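Local coordinates for protein pyruvate synthase subunit PorC (PDB 2RAA) that forms the gamma chain of heterotetrameric pyruvate synthase, which converts pyruvate and CoA to acetyl-CoA and CO2 while reducing ferredoxin, at residues Q37-A42 and E167-R172; N150-G155 and K190-R195; L157-G162 and R195-V200; R172-F177 and E184-N189. All blocks are in the same frame, centred on the assembly; numbering follows the deposited sequence.

Contact 1 of 4, residues Q37-A42 and E167-R172; sequences QMLAEA and EAIEKR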
# COMPACT_ATOMS: atom_id res chain seq x y z
N GLN A 37 -2.26 -1.59 -9.12
CA GLN A 37 -2.38 -1.11 -10.49
C GLN A 37 -2.13 0.36 -10.58
O GLN A 37 -1.36 0.82 -11.41
CB GLN A 37 -3.76 -1.41 -11.08
CG GLN A 37 -3.89 -2.85 -11.62
CD GLN A 37 -3.15 -3.02 -12.94
OE1 GLN A 37 -3.53 -2.42 -13.96
NE2 GLN A 37 -2.08 -3.84 -12.92
N MSE A 38 -2.77 1.10 -9.68
CA MSE A 38 -2.74 2.57 -9.68
C MSE A 38 -1.35 3.13 -9.48
O MSE A 38 -0.95 4.13 -10.08
CB MSE A 38 -3.67 3.06 -8.57
CG MSE A 38 -4.23 4.44 -8.80
SE MSE A 38 -5.39 5.03 -7.36
CE MSE A 38 -6.20 3.37 -6.67
N LEU A 39 -0.60 2.47 -8.61
CA LEU A 39 0.73 2.88 -8.34
C LEU A 39 1.51 2.68 -9.63
O LEU A 39 2.14 3.60 -10.14
CB LEU A 39 1.29 2.04 -7.21
CG LEU A 39 2.77 2.25 -6.96
CD1 LEU A 39 3.03 3.73 -6.69
CD2 LEU A 39 3.16 1.36 -5.79
N ALA A 40 1.41 1.47 -10.19
CA ALA A 40 2.06 1.14 -11.46
C ALA A 40 1.67 2.17 -12.52
O ALA A 40 2.52 2.78 -13.17
CB ALA A 40 1.68 -0.32 -11.91
N GLU A 41 0.37 2.39 -12.67
CA GLU A 41 -0.10 3.40 -13.65
C GLU A 41 0.52 4.76 -13.43
O GLU A 41 0.90 5.42 -14.38
CB GLU A 41 -1.62 3.44 -13.71
CG GLU A 41 -2.13 2.43 -14.72
CD GLU A 41 -3.57 2.01 -14.52
OE1 GLU A 41 -4.30 2.64 -13.71
OE2 GLU A 41 -3.95 1.02 -15.20
N ALA A 42 0.69 5.16 -12.18
CA ALA A 42 1.34 6.45 -11.84
C ALA A 42 2.77 6.51 -12.31
O ALA A 42 3.22 7.53 -12.85
CB ALA A 42 1.32 6.64 -10.37
N GLU A 167 1.24 13.81 -6.43
CA GLU A 167 0.50 14.41 -7.55
C GLU A 167 0.25 13.35 -8.67
O GLU A 167 -0.80 13.36 -9.31
CB GLU A 167 1.28 15.63 -8.12
CG GLU A 167 2.17 16.33 -7.08
N ALA A 168 1.21 12.46 -8.90
CA ALA A 168 1.05 11.42 -9.93
C ALA A 168 -0.14 10.47 -9.64
O ALA A 168 -0.80 10.00 -10.55
CB ALA A 168 2.33 10.62 -10.07
N ILE A 169 -0.37 10.19 -8.37
CA ILE A 169 -1.46 9.31 -7.98
C ILE A 169 -2.74 10.08 -8.00
O ILE A 169 -3.76 9.56 -8.40
CB ILE A 169 -1.21 8.62 -6.64
CG1 ILE A 169 -0.03 7.67 -6.82
CG2 ILE A 169 -2.48 7.81 -6.15
CD1 ILE A 169 0.43 7.08 -5.59
N GLU A 170 -2.67 11.36 -7.65
CA GLU A 170 -3.82 12.20 -7.75
C GLU A 170 -4.27 12.32 -9.19
O GLU A 170 -5.46 12.21 -9.47
CB GLU A 170 -3.53 13.55 -7.13
CG GLU A 170 -3.34 13.47 -5.62
CD GLU A 170 -3.02 14.82 -4.98
OE1 GLU A 170 -3.09 15.86 -5.70
OE2 GLU A 170 -2.70 14.85 -3.77
N LYS A 171 -3.33 12.54 -10.11
CA LYS A 171 -3.66 12.63 -11.55
C LYS A 171 -4.39 11.35 -11.98
O LYS A 171 -5.41 11.39 -12.67
CB LYS A 171 -2.41 12.88 -12.44
CG LYS A 171 -1.95 14.37 -12.52
N ARG A 172 -3.88 10.22 -11.51
CA ARG A 172 -4.52 8.93 -11.72
C ARG A 172 -5.90 8.81 -11.07
O ARG A 172 -6.81 8.24 -11.67
CB ARG A 172 -3.58 7.79 -11.27
CG ARG A 172 -2.85 7.21 -12.46
CD ARG A 172 -3.81 6.23 -13.10
NE ARG A 172 -3.89 6.31 -14.55
CZ ARG A 172 -4.79 5.62 -15.27
NH1 ARG A 172 -5.67 4.80 -14.67
NH2 ARG A 172 -4.81 5.74 -16.58

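Contact 2 of 4, residues N150-G155 and K190-R195; sequences NTPMLG and KRALRR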
# COMPACT_ATOMS: atom_id res chain seq x y z
N ASN A 150 -7.42 0.97 0.76
CA ASN A 150 -6.39 0.95 -0.24
C ASN A 150 -5.85 2.32 -0.62
O ASN A 150 -4.66 2.43 -0.77
CB ASN A 150 -6.81 0.08 -1.44
CG ASN A 150 -8.04 0.58 -2.18
OD1 ASN A 150 -8.84 1.37 -1.66
ND2 ASN A 150 -8.20 0.13 -3.43
N THR A 151 -6.69 3.36 -0.71
CA THR A 151 -6.20 4.68 -1.13
C THR A 151 -5.36 5.36 -0.06
O THR A 151 -4.28 5.89 -0.36
CB THR A 151 -7.30 5.59 -1.64
OG1 THR A 151 -7.93 4.97 -2.77
CG2 THR A 151 -6.73 6.96 -2.13
N PRO A 152 -5.82 5.37 1.19
CA PRO A 152 -4.90 5.88 2.20
C PRO A 152 -3.62 5.06 2.32
O PRO A 152 -2.55 5.61 2.62
CB PRO A 152 -5.72 5.80 3.49
CG PRO A 152 -7.16 5.86 3.04
CD PRO A 152 -7.14 5.02 1.77
N MSE A 153 -3.68 3.75 2.10
CA MSE A 153 -2.45 2.94 2.15
C MSE A 153 -1.50 3.36 1.02
O MSE A 153 -0.27 3.44 1.19
CB MSE A 153 -2.75 1.46 2.11
CG MSE A 153 -3.41 0.94 3.37
SE MSE A 153 -2.34 1.10 4.96
CE MSE A 153 -1.21 -0.53 4.72
N LEU A 154 -2.06 3.66 -0.14
CA LEU A 154 -1.23 4.20 -1.21
C LEU A 154 -0.56 5.48 -0.80
O LEU A 154 0.61 5.69 -1.08
CB LEU A 154 -2.07 4.51 -2.44
CG LEU A 154 -1.91 3.57 -3.60
CD1 LEU A 154 -2.85 4.07 -4.64
CD2 LEU A 154 -0.46 3.67 -4.04
N GLY A 155 -1.31 6.40 -0.23
CA GLY A 155 -0.73 7.67 0.21
C GLY A 155 0.35 7.47 1.25
O GLY A 155 1.43 8.05 1.19
N LYS A 190 -9.11 11.96 -3.23
CA LYS A 190 -7.79 12.60 -3.17
C LYS A 190 -7.49 12.96 -1.74
O LYS A 190 -6.34 12.88 -1.33
CB LYS A 190 -7.69 13.85 -4.08
CG LYS A 190 -8.19 13.59 -5.53
CD LYS A 190 -7.38 14.24 -6.64
CE LYS A 190 -7.78 15.65 -6.96
NZ LYS A 190 -7.05 16.07 -8.20
N ARG A 191 -8.52 13.36 -0.99
CA ARG A 191 -8.34 13.62 0.43
C ARG A 191 -7.95 12.35 1.16
O ARG A 191 -7.15 12.38 2.06
CB ARG A 191 -9.61 14.15 1.06
CG ARG A 191 -9.90 15.59 0.74
CD ARG A 191 -10.99 16.12 1.66
NE ARG A 191 -12.34 15.69 1.27
CZ ARG A 191 -13.06 16.30 0.33
NH1 ARG A 191 -12.56 17.34 -0.33
NH2 ARG A 191 -14.27 15.85 0.03
N ALA A 192 -8.56 11.24 0.79
CA ALA A 192 -8.23 9.96 1.41
C ALA A 192 -6.75 9.64 1.16
O ALA A 192 -6.03 9.22 2.06
CB ALA A 192 -9.16 8.85 0.90
N LEU A 193 -6.26 9.92 -0.06
CA LEU A 193 -4.86 9.66 -0.37
C LEU A 193 -3.96 10.59 0.46
O LEU A 193 -3.08 10.12 1.14
CB LEU A 193 -4.59 9.80 -1.87
CG LEU A 193 -3.13 9.64 -2.31
CD1 LEU A 193 -2.68 8.15 -2.47
CD2 LEU A 193 -2.95 10.39 -3.58
N ARG A 194 -4.26 11.89 0.45
CA ARG A 194 -3.51 12.87 1.20
C ARG A 194 -3.46 12.57 2.70
O ARG A 194 -2.39 12.67 3.28
CB ARG A 194 -4.11 14.26 1.00
CG ARG A 194 -3.97 14.82 -0.42
CD ARG A 194 -4.28 16.32 -0.43
NE ARG A 194 -4.96 16.78 -1.66
CZ ARG A 194 -6.24 17.17 -1.75
NH1 ARG A 194 -7.05 17.19 -0.69
NH2 ARG A 194 -6.71 17.57 -2.93
N ARG A 195 -4.61 12.24 3.31
CA ARG A 195 -4.62 11.94 4.72
C ARG A 195 -3.82 10.68 5.09
O ARG A 195 -3.28 10.61 6.20
CB ARG A 195 -6.06 11.88 5.29
CG ARG A 195 -6.63 13.29 5.68
CD ARG A 195 -7.90 13.16 6.53
NE ARG A 195 -7.67 12.46 7.81
CZ ARG A 195 -8.63 11.88 8.55
NH1 ARG A 195 -9.88 11.88 8.11
NH2 ARG A 195 -8.34 11.25 9.70

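Contact 3 of 4, residues L157-G162 and R195-V200; sequences LVRVTG and RGYEEV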
# COMPACT_ATOMS: atom_id res chain seq x y z
N LEU A 157 2.13 4.84 1.52
CA LEU A 157 3.25 4.25 0.78
C LEU A 157 4.14 5.27 0.11
O LEU A 157 5.37 5.16 0.14
CB LEU A 157 2.69 3.34 -0.32
CG LEU A 157 3.67 2.45 -1.08
CD1 LEU A 157 4.53 1.55 -0.16
CD2 LEU A 157 2.83 1.68 -2.04
N VAL A 158 3.49 6.21 -0.56
CA VAL A 158 4.17 7.26 -1.25
C VAL A 158 4.95 8.08 -0.25
O VAL A 158 6.10 8.41 -0.47
CB VAL A 158 3.18 8.12 -2.02
CG1 VAL A 158 3.81 9.50 -2.37
CG2 VAL A 158 2.71 7.34 -3.24
N ARG A 159 4.31 8.38 0.88
CA ARG A 159 4.97 9.09 1.95
C ARG A 159 6.22 8.36 2.47
O ARG A 159 7.31 8.95 2.48
CB ARG A 159 3.99 9.41 3.05
CG ARG A 159 4.55 10.08 4.29
CD ARG A 159 4.85 11.55 4.07
NE ARG A 159 5.47 12.10 5.27
CZ ARG A 159 4.83 12.58 6.33
NH1 ARG A 159 3.50 12.65 6.38
NH2 ARG A 159 5.53 13.03 7.36
N VAL A 160 6.12 7.09 2.85
CA VAL A 160 7.31 6.41 3.45
C VAL A 160 8.38 5.91 2.51
O VAL A 160 9.47 5.59 2.96
CB VAL A 160 6.92 5.22 4.35
CG1 VAL A 160 5.85 5.66 5.31
CG2 VAL A 160 6.46 3.99 3.48
N THR A 161 8.09 5.82 1.22
CA THR A 161 9.08 5.38 0.23
C THR A 161 9.50 6.46 -0.75
O THR A 161 10.52 6.32 -1.40
CB THR A 161 8.51 4.25 -0.67
OG1 THR A 161 7.38 4.75 -1.40
CG2 THR A 161 8.12 3.02 0.13
N GLY A 162 8.68 7.47 -0.95
CA GLY A 162 8.95 8.46 -2.01
C GLY A 162 8.98 7.87 -3.41
O GLY A 162 9.52 8.48 -4.31
N ARG A 195 -4.61 12.24 3.31
CA ARG A 195 -4.62 11.94 4.72
C ARG A 195 -3.82 10.68 5.09
O ARG A 195 -3.28 10.61 6.20
CB ARG A 195 -6.06 11.88 5.29
CG ARG A 195 -6.63 13.29 5.68
CD ARG A 195 -7.90 13.16 6.53
NE ARG A 195 -7.67 12.46 7.81
CZ ARG A 195 -8.63 11.88 8.55
NH1 ARG A 195 -9.88 11.88 8.11
NH2 ARG A 195 -8.34 11.25 9.70
N GLY A 196 -3.74 9.66 4.21
CA GLY A 196 -2.84 8.52 4.50
C GLY A 196 -1.38 9.01 4.38
O GLY A 196 -0.49 8.58 5.12
N TYR A 197 -1.13 9.89 3.43
CA TYR A 197 0.22 10.46 3.23
C TYR A 197 0.65 11.19 4.48
O TYR A 197 1.68 10.87 5.05
CB TYR A 197 0.23 11.41 2.05
CG TYR A 197 1.55 12.09 1.76
CD1 TYR A 197 1.88 13.27 2.40
CD2 TYR A 197 2.44 11.58 0.84
CE1 TYR A 197 3.06 13.94 2.14
CE2 TYR A 197 3.64 12.23 0.56
CZ TYR A 197 3.95 13.42 1.23
OH TYR A 197 5.15 14.12 1.00
N GLU A 198 -0.20 12.11 4.95
CA GLU A 198 0.05 12.91 6.16
C GLU A 198 0.14 12.16 7.47
O GLU A 198 1.00 12.45 8.30
CB GLU A 198 -1.06 13.94 6.31
CG GLU A 198 -0.96 15.06 5.30
CD GLU A 198 -2.26 15.80 5.07
OE1 GLU A 198 -3.27 15.62 5.82
OE2 GLU A 198 -2.25 16.58 4.08
N GLU A 199 -0.76 11.19 7.67
CA GLU A 199 -0.92 10.57 8.97
C GLU A 199 -0.13 9.31 9.28
O GLU A 199 -0.10 8.88 10.41
CB GLU A 199 -2.41 10.37 9.22
CG GLU A 199 -3.02 11.66 9.79
CD GLU A 199 -4.38 12.02 9.24
OE1 GLU A 199 -5.33 11.19 9.38
OE2 GLU A 199 -4.49 13.15 8.69
N VAL A 200 0.53 8.71 8.30
CA VAL A 200 1.29 7.50 8.58
C VAL A 200 2.38 7.82 9.62
O VAL A 200 2.98 8.88 9.55
CB VAL A 200 1.93 6.95 7.30
CG1 VAL A 200 2.84 8.01 6.62
CG2 VAL A 200 2.68 5.63 7.59

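Contact 4 of 4, residues R172-F177 and E184-N189; sequences RIEKMF and EVIDAN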
# COMPACT_ATOMS: atom_id res chain seq x y z
N ARG A 172 -3.88 10.22 -11.51
CA ARG A 172 -4.52 8.93 -11.72
C ARG A 172 -5.90 8.81 -11.07
O ARG A 172 -6.81 8.24 -11.67
CB ARG A 172 -3.58 7.79 -11.27
CG ARG A 172 -2.85 7.21 -12.46
CD ARG A 172 -3.81 6.23 -13.10
NE ARG A 172 -3.89 6.31 -14.55
CZ ARG A 172 -4.79 5.62 -15.27
NH1 ARG A 172 -5.67 4.80 -14.67
NH2 ARG A 172 -4.81 5.74 -16.58
N ILE A 173 -6.07 9.34 -9.87
CA ILE A 173 -7.41 9.37 -9.26
C ILE A 173 -8.35 10.17 -10.16
O ILE A 173 -9.46 9.72 -10.41
CB ILE A 173 -7.37 9.90 -7.81
CG1 ILE A 173 -6.69 8.88 -6.89
CG2 ILE A 173 -8.78 10.18 -7.29
CD1 ILE A 173 -6.46 9.40 -5.47
N GLU A 174 -7.89 11.30 -10.67
CA GLU A 174 -8.67 12.13 -11.61
C GLU A 174 -9.13 11.31 -12.83
O GLU A 174 -10.31 11.31 -13.16
CB GLU A 174 -7.86 13.35 -12.08
CG GLU A 174 -7.60 14.44 -11.01
CD GLU A 174 -6.44 15.43 -11.36
OE1 GLU A 174 -5.96 15.46 -12.52
OE2 GLU A 174 -5.99 16.19 -10.44
N LYS A 175 -8.22 10.56 -13.44
CA LYS A 175 -8.54 9.76 -14.64
C LYS A 175 -9.46 8.55 -14.41
O LYS A 175 -10.19 8.17 -15.32
CB LYS A 175 -7.26 9.32 -15.39
CG LYS A 175 -6.55 10.42 -16.20
N MSE A 176 -9.46 7.93 -13.24
CA MSE A 176 -10.31 6.76 -13.01
C MSE A 176 -11.78 7.13 -12.78
O MSE A 176 -12.66 6.26 -12.81
CB MSE A 176 -9.77 5.94 -11.83
CG MSE A 176 -8.36 5.41 -12.06
SE MSE A 176 -7.59 4.71 -10.43
CE MSE A 176 -8.19 2.76 -10.56
N PHE A 177 -12.06 8.42 -12.57
CA PHE A 177 -13.44 8.87 -12.30
C PHE A 177 -14.02 9.73 -13.43
O PHE A 177 -13.40 10.68 -13.90
CB PHE A 177 -13.51 9.60 -10.93
CG PHE A 177 -13.28 8.69 -9.72
CD1 PHE A 177 -14.31 7.94 -9.17
CD2 PHE A 177 -12.02 8.58 -9.13
CE1 PHE A 177 -14.09 7.11 -8.07
CE2 PHE A 177 -11.80 7.75 -8.02
CZ PHE A 177 -12.82 7.02 -7.51
N GLU A 184 -16.86 15.99 -6.60
CA GLU A 184 -17.05 15.69 -5.19
C GLU A 184 -16.41 14.35 -4.82
O GLU A 184 -15.61 14.27 -3.89
CB GLU A 184 -18.54 15.64 -4.90
CG GLU A 184 -18.92 15.21 -3.51
CD GLU A 184 -20.40 14.85 -3.39
OE1 GLU A 184 -21.20 15.17 -4.32
OE2 GLU A 184 -20.77 14.23 -2.37
N VAL A 185 -16.78 13.30 -5.55
CA VAL A 185 -16.26 11.97 -5.28
C VAL A 185 -14.76 11.86 -5.58
O VAL A 185 -14.01 11.20 -4.86
CB VAL A 185 -17.04 10.89 -6.03
CG1 VAL A 185 -16.47 9.51 -5.75
CG2 VAL A 185 -18.49 10.94 -5.60
N ILE A 186 -14.32 12.54 -6.64
CA ILE A 186 -12.90 12.61 -6.96
C ILE A 186 -12.14 13.25 -5.82
O ILE A 186 -11.13 12.71 -5.36
CB ILE A 186 -12.63 13.41 -8.26
CG1 ILE A 186 -13.22 12.66 -9.46
CG2 ILE A 186 -11.12 13.61 -8.48
CD1 ILE A 186 -12.87 13.28 -10.81
N ASP A 187 -12.62 14.39 -5.35
CA ASP A 187 -11.92 15.13 -4.30
C ASP A 187 -11.85 14.32 -3.01
O ASP A 187 -10.84 14.35 -2.31
CB ASP A 187 -12.57 16.49 -4.07
CG ASP A 187 -12.54 17.38 -5.31
OD1 ASP A 187 -11.52 17.40 -6.04
OD2 ASP A 187 -13.55 18.08 -5.55
N ALA A 188 -12.92 13.60 -2.73
CA ALA A 188 -12.98 12.78 -1.52
C ALA A 188 -11.89 11.74 -1.58
O ALA A 188 -11.22 11.47 -0.57
CB ALA A 188 -14.35 12.12 -1.39
N ASN A 189 -11.70 11.14 -2.75
CA ASN A 189 -10.67 10.12 -2.89
C ASN A 189 -9.27 10.72 -2.78
O ASN A 189 -8.32 10.06 -2.28
CB ASN A 189 -10.84 9.35 -4.20
CG ASN A 189 -11.97 8.33 -4.14
OD1 ASN A 189 -11.72 7.14 -3.96
ND2 ASN A 189 -13.21 8.81 -4.26

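Contact 1 of 4, residues Q37-A42 and E167-R172
The methyl group of Ala42 pokes into a shallow hollow formed by Ala168 and Ile169, its CB lying 4.1 Å from Ala168 CB and 3.9 Å from Ile169 CG1. Alanine suits both sides of this point: with nothing beyond CB, the two helices can bring the CA atoms of Ala42 and Ala168 to 5.3 Å. This is a steep helix-helix crossing, 111° between the N-to-C directions of the short segments, that packs helix 32-45 against helix 166-176, far apart in sequence; longer side chains fill the widening flanks.

On one flank Ile169 is the bump, and its two branches divide the work. CG2, anti to the backbone N, lies 4.2 Å from SE of Met38 (present as selenomethionine), whereas the CG1 arm carries CD1 to within 4.4 Å of Leu39 CD1. Leu154 and Val158 of helix 150-161 close over the same isoleucine.

On the other flank Arg172 reaches helix 32-45. Bends at chi2 (-81°) and chi3 lay its CD 3.6 Å from Glu41 CB and bring NH1 into a salt bridge with Glu41 OE1, at 2.7 Å. Carboxylate and guanidinium planes are 54° apart, and the bridge runs from one oxygen to one nitrogen, not as a flat two-pronged pair. Arg172 NE makes a second salt bridge with Glu45. One positive charge serves two carboxylates, probably offsetting them only in part, at a polar margin beside the apolar core.

Contact 2 of 4, residues N150-G155 and K190-R195
Leu193, the residue with the most surface buried here, drives its CD1 methyl into the groove between Thr151, Leu154 and Gly155. Its CG is anti to the backbone N (chi1 177°), which swings the isobutyl group over to helix 150-161. There CD1 stands 3.7 Å from Leu154 CB and only 3.2 Å from Gly155 N, a tight fit against bare backbone. Glycine suits that place because its missing side chain lets the carbonyl of Leu193 come right up to the helix: Gly155 CA and Leu193 O are 3.5 Å apart, in a nearly straight CA-H...O contact (168° at the hydrogen).

Ala192 and Thr151 come next, about equal. The small CB of Ala192 faces the ring of Pro152, 4.2 Å from CG, and its carbonyl oxygen lies 3.5 Å from Pro152 CA. Proline is well placed in the first turn of its helix, where a missing N-H costs little. Thr151 crosses Leu193 at about a right angle and offers its methyl, not its hydroxyl: CG2 sits 3.6 Å from Leu193 CB.

The segment axes approach to 6.9 Å and cross at -45°, a close helix-helix packing in the buried part of this alpha/beta fold. Leu166 and Ile169 of helix 166-176 cover Leu193 further. Small residues let the backbones approach, and cohesion comes from the apolar fit round Leu193 with weak CA-H...O contacts, so it depends on shape more than on polar pairing.

Contact 3 of 4, residues L157-G162 and R195-V200
Arg159 spreads its aliphatic stem over the face of the Tyr197 ring, a CH-pi contact in which CD lies 3.5 Å from the ring centroid and 13° off the ring normal. The contact lies in an alpha/beta fold: helix 150-161 packs against the mixed sheet, through Leu157 among others, and helix 183-199 runs beside it at 37° between the short segments. Both side chains leave their helices with CG anti to the backbone N, and they cross at about a right angle. At the ring's edge Val158 CG1 touches Tyr197 CE2 at 4.0 Å, while Leu166 of helix 166-176 also meets the tyrosine.

Arginine suits this solvent-facing margin because its long stem can cover an aromatic face while its charged end goes on to backbone oxygens. A bend at chi2 (75°) turns the chain toward the final turn of helix 183-199, where the carbonyls at the C-terminal end probably attract a positive charge. Farther in, Val200, the first residue to leave that helix, meets Val160 and presses CG1 to 3.6 Å from Arg159 CG. One nitrogen, NH1, reaches two carbonyls: Tyr197 O at 2.9 Å, tilted somewhat out of the guanidinium plane, and, weakly, Glu198 O at 3.2 Å.

Contact 4 of 4, residues R172-F177 and E184-N189
Phe177 and Ile186 make the closest apolar contact, sliding past each other in opposite directions with Phe177 CB 3.4 Å from Ile186 CG1. Further along the ring, Phe177 CE1 is 4.1 Å from Val185 CG1. Ile173 faces the second helix, and its CG2, anti to the backbone N, lies 4.3 Å from Ile186 CG2 and 3.8 Å from Asn189 CB. Beta-branched residues suit this interface because they bring short, stiff, methyl-ended arms that fill the 9.6 Å separation of the segment axes.

That interface belongs to an alpha-alpha hairpin: helix 166-176 and helix 183-199 follow each other in the chain and run back antiparallel, the segment directions 148° apart. Phe177 faces the second helix and also meets Phe181 edge-to-face.

The amide contact is made by Asn189. Its CG lies 3.7 Å from Phe177 CZ, with ring and amide planes 44° apart. What fixes the rotation of this amide is its own helix: ND2 donates to Val185 O at 2.6 Å with a fairly straight 162° bond. Val185 O also accepts the main-chain N-H of Asn189, from the opposite face of its carbonyl plane.

The ionic pair has one member outside the segments: Glu174 packs its CG near Ile186 CG2 and sends its carboxylate to a salt bridge with Lys190, the residue after Asn189.

In the fold
Contacts 2 and 3 are successive parts of one interface between helices 150-161 and 183-199; they share Arg195 and their centres are 8 Å apart. Contact 4 joins the next helix, 166-176, to the start of 183-199, and contact 1 joins 166-176 to helix 32-45; these two share Arg172, with centres 11 Å apart. Contacts 1 and 2 interlock where Ile169 CG2 lies 3.7 Å from Leu193 CD2, and contacts 2 and 4 meet where Thr151 CG2 lies 3.5 Å from Asn189 O. Contacts 3 and 4 stay apart, about 7 Å between nearest atoms. Together they unite four helices.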